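Local atomic coordinates of protein LRIM1 (Anopheles gambiae, PDB entry 3O53), a protein that forms a leucine-rich repeat heterodimer with APL1C that regulates complement-like immunity in the mosquito, this chain being the leucine-rich repeat domain of LRIM1. Residues 159-164 against 172-177; 196-201 against 208-213. All coordinates share one frame; numbering follows the deposited sequence.

Both contacts are buried in the core of the leucine-rich repeat solenoid. Contact 1 joins strand 173-175 and L176 to the end of strand 158-160, the 3-10 segment 161-163 and L164, which come earlier in the chain. Contact 2 joins strand 195-197 and L198 to the 3-10 segment 208-212 and A213, which follow. The two strands 173-175 and 195-197 are parallel neighbours, tied by a probable backbone hydrogen bond from L176 N to D197 O. Neither contact has a hydrogen bond across it; apolar side chains do the work. Contact 1 relies mainly on leucine and valine methyls, with one phenylalanine edge. Contact 2 gives its phenylalanine two leucine partners, and L196 also meets A213.

Contact 1 (159-164 against 172-177); sequences VNFAEL and EHLNLQ
L174 CD2 meets two partners of 159-164, L164 and F161. The side chains of L174 and L164 meet tip to tip, and L174 CD2 lies 3.8 Å from L164 CD1. The same L174 methyl lies at the edge of the F161 ring, near the ring plane, 4.2 Å from F161 CE1. L174 reaches both because its CG is anti to the backbone N (chi1 -180°), which carries the branch inward from the strand. Further along, L176 CD1 touches V159 CG2 at 4.0 Å, the two side chains crossing at a slant. All five residues are buried. This is the interior of a leucine-rich repeat solenoid. Alternate residues of strand 173-175 and its continuation, L174 and L176, point into the core. On the other wall, after V159, the chain runs on into a 3-10 segment that holds F161, and L164 follows E163. N160 OD1 accepts from A162 N at 3.1 Å in an Asx turn as the 3-10 segment begins. The donor stands above the carbonyl plane, and the bond is bent. N175 makes a second Asx turn at the end of its strand, OD1 accepting from Q177 N at 3.1 Å. That bond is straighter, with an N-H...O angle of 162°. L176 O receives N179 ND2 and N201 ND2. Within the core, L174 also packs on L149 and L196 of the flanking parallel strands, while V159 and F161 both touch V184 of strand 183-185.

Contact 2 (196-201 against 208-213); sequences LDLSSN and PEFQSA
This contact spans the inside of a leucine-rich repeat, from the strand 195-197 and the turn after it to the 3-10 segment 208-212 and A213 on the other wall. L198 and F210 approach from opposite directions. L198 CD1 comes to the edge of the ring, near its plane, 3.6 Å from F210 CE1 and 3.8 Å from F210 CZ. L196 CD2 reaches the same ring carbon, F210 CE1, at 4.2 Å, its side chain crossing that of F210 at about a right angle. The same L196 methyl rests on A213 CB at 3.8 Å. F210 has its CG anti to the carbonyl carbon (chi1 -79°), and from there the ring extends inward to meet both leucines. The turn after the strand is held by polar groups. D197 OD1 takes two bonds from S199, one from the backbone N in an Asx turn and one from OG at 2.7 Å. N201 ND2 gives an almost straight bond to L198 O (177°), arriving from above the carbonyl plane, and it also bonds L176 O, just past the neighbouring strand 173-175. N201 OD1 accepts from I181 N. Asparagines bonded to backbone in this way are a hallmark of the repeat. S212 OG is bonded to V188 N. Strand 195-197 runs parallel between 173-175 and 218-220, where L196 packs against L174 on one flank and I219 on the other.

Contact 1 (159-164 against 172-177)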
ATOM      1  N   VAL A 159      -1.305   5.935  10.785  1.00 24.73           N
ATOM      2  CA  VAL A 159      -1.931   6.375   9.550  1.00 25.99           C
ATOM      3  C   VAL A 159      -2.863   7.549   9.823  1.00 35.63           C
ATOM      4  O   VAL A 159      -3.686   7.501  10.732  1.00 36.45           O
ATOM      5  CB  VAL A 159      -2.758   5.241   8.905  1.00 28.95           C
ATOM      6  CG1 VAL A 159      -3.641   5.794   7.771  1.00 25.89           C
ATOM      7  CG2 VAL A 159      -1.825   4.149   8.382  1.00 30.05           C
ATOM      8  N   ASN A 160      -2.731   8.595   9.015  1.00 24.47           N
ATOM      9  CA  ASN A 160      -3.633   9.732   9.055  1.00 26.34           C
ATOM     10  C   ASN A 160      -4.225   9.889   7.659  1.00 29.32           C
ATOM     11  O   ASN A 160      -3.528  10.285   6.727  1.00 28.62           O
ATOM     12  CB  ASN A 160      -2.869  10.997   9.472  1.00 29.45           C
ATOM     13  CG  ASN A 160      -3.753  12.243   9.524  1.00 38.84           C
ATOM     14  OD1 ASN A 160      -4.915  12.228   9.109  1.00 28.64           O
ATOM     15  ND2 ASN A 160      -3.189  13.335  10.031  1.00 36.34           N
ATOM     16  N   PHE A 161      -5.501   9.557   7.515  1.00 27.00           N
ATOM     17  CA  PHE A 161      -6.139   9.531   6.207  1.00 28.08           C
ATOM     18  C   PHE A 161      -6.050  10.868   5.495  1.00 28.37           C
ATOM     19  O   PHE A 161      -5.983  10.913   4.279  1.00 30.93           O
ATOM     20  CB  PHE A 161      -7.610   9.115   6.324  1.00 29.02           C
ATOM     21  CG  PHE A 161      -7.809   7.639   6.571  1.00 27.90           C
ATOM     22  CD1 PHE A 161      -7.109   6.696   5.824  1.00 28.57           C
ATOM     23  CD2 PHE A 161      -8.701   7.200   7.541  1.00 28.44           C
ATOM     24  CE1 PHE A 161      -7.288   5.331   6.046  1.00 33.84           C
ATOM     25  CE2 PHE A 161      -8.892   5.839   7.770  1.00 35.59           C
ATOM     26  CZ  PHE A 161      -8.186   4.900   7.021  1.00 29.28           C
ATOM     27  N   ALA A 162      -6.061  11.954   6.257  1.00 28.50           N
ATOM     28  CA  ALA A 162      -5.931  13.285   5.686  1.00 32.34           C
ATOM     29  C   ALA A 162      -4.698  13.403   4.788  1.00 31.65           C
ATOM     30  O   ALA A 162      -4.684  14.186   3.835  1.00 27.99           O
ATOM     31  CB  ALA A 162      -5.878  14.330   6.799  1.00 41.82           C
ATOM     32  N   GLU A 163      -3.654  12.641   5.088  1.00 26.18           N
ATOM     33  CA  GLU A 163      -2.429  12.713   4.282  1.00 31.11           C
ATOM     34  C   GLU A 163      -2.626  12.148   2.871  1.00 29.03           C
ATOM     35  O   GLU A 163      -1.787  12.339   1.995  1.00 28.10           O
ATOM     36  CB  GLU A 163      -1.261  12.032   5.006  1.00 25.56           C
ATOM     37  CG  GLU A 163      -0.747  12.889   6.176  1.00 31.16           C
ATOM     38  CD  GLU A 163       0.274  12.186   7.056  1.00 37.43           C
ATOM     39  OE1 GLU A 163       0.781  11.111   6.667  1.00 32.90           O
ATOM     40  OE2 GLU A 163       0.577  12.726   8.146  1.00 37.77           O
ATOM     41  N   LEU A 164      -3.756  11.480   2.658  1.00 27.46           N
ATOM     42  CA  LEU A 164      -4.114  10.937   1.353  1.00 37.32           C
ATOM     43  C   LEU A 164      -5.284  11.716   0.736  1.00 42.68           C
ATOM     44  O   LEU A 164      -5.892  11.270  -0.237  1.00 34.02           O
ATOM     45  CB  LEU A 164      -4.498   9.457   1.484  1.00 28.44           C
ATOM     46  CG  LEU A 164      -3.358   8.495   1.836  1.00 29.14           C
ATOM     47  CD1 LEU A 164      -3.856   7.043   1.933  1.00 28.09           C
ATOM     48  CD2 LEU A 164      -2.240   8.612   0.802  1.00 28.38           C
ATOM     49  N   GLU A 172      -8.786   3.732  -5.012  1.00 28.39           N
ATOM     50  CA  GLU A 172      -9.651   2.561  -5.095  1.00 27.16           C
ATOM     51  C   GLU A 172      -9.166   1.427  -4.200  1.00 27.62           C
ATOM     52  O   GLU A 172      -9.965   0.689  -3.649  1.00 33.71           O
ATOM     53  CB  GLU A 172      -9.738   2.081  -6.547  1.00 33.40           C
ATOM     54  CG  GLU A 172     -10.405   3.107  -7.459  1.00 42.28           C
ATOM     55  CD  GLU A 172     -10.515   2.659  -8.905  1.00 52.68           C
ATOM     56  OE1 GLU A 172     -10.003   1.572  -9.246  1.00 44.63           O
ATOM     57  OE2 GLU A 172     -11.119   3.407  -9.701  1.00 58.13           O
ATOM     58  N   HIS A 173      -7.854   1.288  -4.056  1.00 29.02           N
ATOM     59  CA  HIS A 173      -7.299   0.209  -3.253  1.00 26.86           C
ATOM     60  C   HIS A 173      -6.171   0.732  -2.371  1.00 25.13           C
ATOM     61  O   HIS A 173      -5.231   1.362  -2.857  1.00 24.53           O
ATOM     62  CB  HIS A 173      -6.762  -0.910  -4.152  1.00 31.59           C
ATOM     63  CG  HIS A 173      -7.791  -1.496  -5.074  1.00 48.96           C
ATOM     64  ND1 HIS A 173      -8.727  -2.419  -4.657  1.00 50.36           N
ATOM     65  CD2 HIS A 173      -8.026  -1.295  -6.392  1.00 49.77           C
ATOM     66  CE1 HIS A 173      -9.494  -2.761  -5.678  1.00 45.72           C
ATOM     67  NE2 HIS A 173      -9.089  -2.093  -6.742  1.00 46.14           N
ATOM     68  N   LEU A 174      -6.265   0.453  -1.076  1.00 24.21           N
ATOM     69  CA  LEU A 174      -5.226   0.834  -0.119  1.00 24.29           C
ATOM     70  C   LEU A 174      -4.829  -0.411   0.675  1.00 23.70           C
ATOM     71  O   LEU A 174      -5.633  -0.925   1.436  1.00 25.65           O
ATOM     72  CB  LEU A 174      -5.756   1.928   0.822  1.00 25.14           C
ATOM     73  CG  LEU A 174      -4.809   2.472   1.903  1.00 23.40           C
ATOM     74  CD1 LEU A 174      -3.497   2.905   1.304  1.00 22.32           C
ATOM     75  CD2 LEU A 174      -5.463   3.633   2.666  1.00 22.23           C
ATOM     76  N   ASN A 175      -3.600  -0.900   0.483  1.00 20.90           N
ATOM     77  CA  ASN A 175      -3.101  -2.066   1.209  1.00 25.37           C
ATOM     78  C   ASN A 175      -2.056  -1.619   2.213  1.00 24.96           C
ATOM     79  O   ASN A 175      -1.024  -1.084   1.838  1.00 21.93           O
ATOM     80  CB  ASN A 175      -2.465  -3.074   0.245  1.00 26.81           C
ATOM     81  CG  ASN A 175      -2.303  -4.470   0.856  1.00 51.68           C
ATOM     82  OD1 ASN A 175      -2.285  -4.658   2.091  1.00 36.51           O
ATOM     83  ND2 ASN A 175      -2.181  -5.467  -0.030  1.00 53.90           N
ATOM     84  N   LEU A 176      -2.331  -1.835   3.488  1.00 23.38           N
ATOM     85  CA  LEU A 176      -1.425  -1.409   4.545  1.00 23.35           C
ATOM     86  C   LEU A 176      -1.178  -2.593   5.469  1.00 23.67           C
ATOM     87  O   LEU A 176      -0.763  -2.420   6.607  1.00 26.05           O
ATOM     88  CB  LEU A 176      -2.035  -0.238   5.332  1.00 19.18           C
ATOM     89  CG  LEU A 176      -2.033   1.110   4.614  1.00 24.19           C
ATOM     90  CD1 LEU A 176      -3.047   2.060   5.234  1.00 22.73           C
ATOM     91  CD2 LEU A 176      -0.627   1.716   4.639  1.00 28.13           C
ATOM     92  N   GLN A 177      -1.447  -3.795   4.967  1.00 22.08           N
ATOM     93  CA  GLN A 177      -1.320  -5.014   5.762  1.00 21.37           C
ATOM     94  C   GLN A 177       0.144  -5.264   6.130  1.00 20.65           C
ATOM     95  O   GLN A 177       1.052  -4.900   5.392  1.00 24.71           O
ATOM     96  CB  GLN A 177      -1.895  -6.229   5.000  1.00 25.48           C
ATOM     97  CG  GLN A 177      -0.852  -6.974   4.193  1.00 38.86           C
ATOM     98  CD  GLN A 177      -1.396  -7.689   2.965  1.00 57.33           C
ATOM     99  OE1 GLN A 177      -2.017  -7.075   2.105  1.00 62.02           O
ATOM    100  NE2 GLN A 177      -1.121  -8.989   2.859  1.00 50.26           N
TER

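Contact 2 (196-201 against 208-213)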
ATOM      1  N   LEU A 196      -9.825  -1.865   1.537  1.00 25.32           N
ATOM      2  CA  LEU A 196      -8.910  -1.368   2.549  1.00 26.49           C
ATOM      3  C   LEU A 196      -8.392  -2.551   3.338  1.00 23.97           C
ATOM      4  O   LEU A 196      -9.161  -3.231   4.006  1.00 26.89           O
ATOM      5  CB  LEU A 196      -9.638  -0.395   3.481  1.00 22.81           C
ATOM      6  CG  LEU A 196      -8.847   0.137   4.671  1.00 26.37           C
ATOM      7  CD1 LEU A 196      -7.616   0.904   4.194  1.00 23.40           C
ATOM      8  CD2 LEU A 196      -9.754   1.018   5.531  1.00 26.18           C
ATOM      9  N   ASP A 197      -7.089  -2.797   3.261  1.00 26.75           N
ATOM     10  CA  ASP A 197      -6.494  -3.904   3.994  1.00 20.66           C
ATOM     11  C   ASP A 197      -5.594  -3.375   5.100  1.00 26.49           C
ATOM     12  O   ASP A 197      -4.525  -2.819   4.837  1.00 22.10           O
ATOM     13  CB  ASP A 197      -5.706  -4.800   3.036  1.00 23.40           C
ATOM     14  CG  ASP A 197      -5.352  -6.142   3.654  1.00 28.47           C
ATOM     15  OD1 ASP A 197      -5.593  -6.312   4.872  1.00 25.35           O
ATOM     16  OD2 ASP A 197      -4.828  -7.021   2.931  1.00 25.15           O
ATOM     17  N   LEU A 198      -6.038  -3.513   6.342  1.00 27.60           N
ATOM     18  CA  LEU A 198      -5.204  -3.134   7.489  1.00 24.54           C
ATOM     19  C   LEU A 198      -4.921  -4.340   8.375  1.00 22.78           C
ATOM     20  O   LEU A 198      -4.669  -4.178   9.555  1.00 24.42           O
ATOM     21  CB  LEU A 198      -5.875  -2.030   8.311  1.00 19.28           C
ATOM     22  CG  LEU A 198      -5.679  -0.594   7.807  1.00 23.52           C
ATOM     23  CD1 LEU A 198      -6.870   0.276   8.222  1.00 26.61           C
ATOM     24  CD2 LEU A 198      -4.358   0.026   8.304  1.00 23.88           C
ATOM     25  N   SER A 199      -4.951  -5.544   7.798  1.00 22.98           N
ATOM     26  CA  SER A 199      -4.766  -6.757   8.580  1.00 22.81           C
ATOM     27  C   SER A 199      -3.329  -6.858   9.073  1.00 25.98           C
ATOM     28  O   SER A 199      -2.434  -6.235   8.518  1.00 26.30           O
ATOM     29  CB  SER A 199      -5.148  -8.010   7.772  1.00 20.92           C
ATOM     30  OG  SER A 199      -4.402  -8.077   6.577  1.00 28.19           O
ATOM     31  N   SER A 200      -3.132  -7.631  10.138  1.00 23.04           N
ATOM     32  CA  SER A 200      -1.825  -7.820  10.754  1.00 24.84           C
ATOM     33  C   SER A 200      -1.132  -6.504  11.064  1.00 23.67           C
ATOM     34  O   SER A 200       0.013  -6.297  10.694  1.00 26.93           O
ATOM     35  CB  SER A 200      -0.944  -8.679   9.860  1.00 29.50           C
ATOM     36  OG  SER A 200      -1.512  -9.962   9.738  1.00 29.34           O
ATOM     37  N   ASN A 201      -1.854  -5.606  11.714  1.00 21.28           N
ATOM     38  CA  ASN A 201      -1.248  -4.426  12.288  1.00 24.76           C
ATOM     39  C   ASN A 201      -1.505  -4.519  13.789  1.00 24.64           C
ATOM     40  O   ASN A 201      -1.788  -5.602  14.287  1.00 25.91           O
ATOM     41  CB  ASN A 201      -1.794  -3.158  11.642  1.00 18.80           C
ATOM     42  CG  ASN A 201      -1.130  -2.870  10.306  1.00 21.48           C
ATOM     43  OD1 ASN A 201       0.021  -2.450  10.257  1.00 22.22           O
ATOM     44  ND2 ASN A 201      -1.859  -3.082   9.218  1.00 21.20           N
ATOM     45  N   PRO A 208     -13.845   6.385  14.686  1.00 37.19           N
ATOM     46  CA  PRO A 208     -14.690   7.161  13.761  1.00 40.52           C
ATOM     47  C   PRO A 208     -14.013   7.452  12.432  1.00 32.56           C
ATOM     48  O   PRO A 208     -14.685   7.706  11.440  1.00 33.09           O
ATOM     49  CB  PRO A 208     -14.937   8.475  14.518  1.00 44.13           C
ATOM     50  CG  PRO A 208     -14.717   8.133  15.945  1.00 52.25           C
ATOM     51  CD  PRO A 208     -13.630   7.100  15.957  1.00 42.79           C
ATOM     52  N   GLU A 209     -12.689   7.419  12.427  1.00 27.97           N
ATOM     53  CA  GLU A 209     -11.916   7.581  11.205  1.00 31.20           C
ATOM     54  C   GLU A 209     -12.356   6.577  10.134  1.00 36.00           C
ATOM     55  O   GLU A 209     -12.199   6.823   8.938  1.00 29.68           O
ATOM     56  CB  GLU A 209     -10.425   7.402  11.506  1.00 34.93           C
ATOM     57  CG  GLU A 209     -10.053   6.029  12.066  1.00 32.92           C
ATOM     58  CD  GLU A 209     -10.163   5.929  13.591  1.00 42.22           C
ATOM     59  OE1 GLU A 209     -10.651   6.885  14.239  1.00 38.34           O
ATOM     60  OE2 GLU A 209      -9.740   4.884  14.142  1.00 36.31           O
ATOM     61  N   PHE A 210     -12.913   5.449  10.559  1.00 29.10           N
ATOM     62  CA  PHE A 210     -13.271   4.400   9.612  1.00 31.11           C
ATOM     63  C   PHE A 210     -14.550   4.708   8.830  1.00 32.35           C
ATOM     64  O   PHE A 210     -14.922   3.971   7.918  1.00 32.21           O
ATOM     65  CB  PHE A 210     -13.313   3.033  10.307  1.00 24.61           C
ATOM     66  CG  PHE A 210     -11.941   2.444  10.505  1.00 26.79           C
ATOM     67  CD1 PHE A 210     -11.338   1.692   9.501  1.00 28.72           C
ATOM     68  CD2 PHE A 210     -11.227   2.693  11.669  1.00 29.08           C
ATOM     69  CE1 PHE A 210     -10.052   1.165   9.668  1.00 27.65           C
ATOM     70  CE2 PHE A 210      -9.946   2.173  11.846  1.00 22.22           C
ATOM     71  CZ  PHE A 210      -9.354   1.411  10.839  1.00 23.78           C
ATOM     72  N   GLN A 211     -15.208   5.812   9.148  1.00 29.28           N
ATOM     73  CA  GLN A 211     -16.278   6.274   8.274  1.00 38.14           C
ATOM     74  C   GLN A 211     -15.648   6.654   6.931  1.00 38.82           C
ATOM     75  O   GLN A 211     -16.318   6.649   5.901  1.00 36.65           O
ATOM     76  CB  GLN A 211     -17.049   7.450   8.879  1.00 50.06           C
ATOM     77  CG  GLN A 211     -18.434   7.658   8.245  1.00 67.45           C
ATOM     78  CD  GLN A 211     -19.328   6.415   8.325  1.00 60.96           C
ATOM     79  OE1 GLN A 211     -19.174   5.581   9.215  1.00 47.53           O
ATOM     80  NE2 GLN A 211     -20.271   6.296   7.389  1.00 56.84           N
ATOM     81  N   SER A 212     -14.349   6.960   6.947  1.00 30.83           N
ATOM     82  CA  SER A 212     -13.604   7.196   5.709  1.00 35.12           C
ATOM     83  C   SER A 212     -13.713   6.006   4.761  1.00 32.54           C
ATOM     84  O   SER A 212     -13.542   6.152   3.562  1.00 35.32           O
ATOM     85  CB  SER A 212     -12.125   7.452   6.003  1.00 33.66           C
ATOM     86  OG  SER A 212     -11.948   8.659   6.719  1.00 34.16           O
ATOM     87  N   ALA A 213     -13.990   4.828   5.305  1.00 33.18           N
ATOM     88  CA  ALA A 213     -14.110   3.625   4.482  1.00 33.81           C
ATOM     89  C   ALA A 213     -15.531   3.062   4.451  1.00 34.47           C
ATOM     90  O   ALA A 213     -15.721   1.886   4.127  1.00 33.42           O
ATOM     91  CB  ALA A 213     -13.131   2.555   4.978  1.00 26.28           C
TER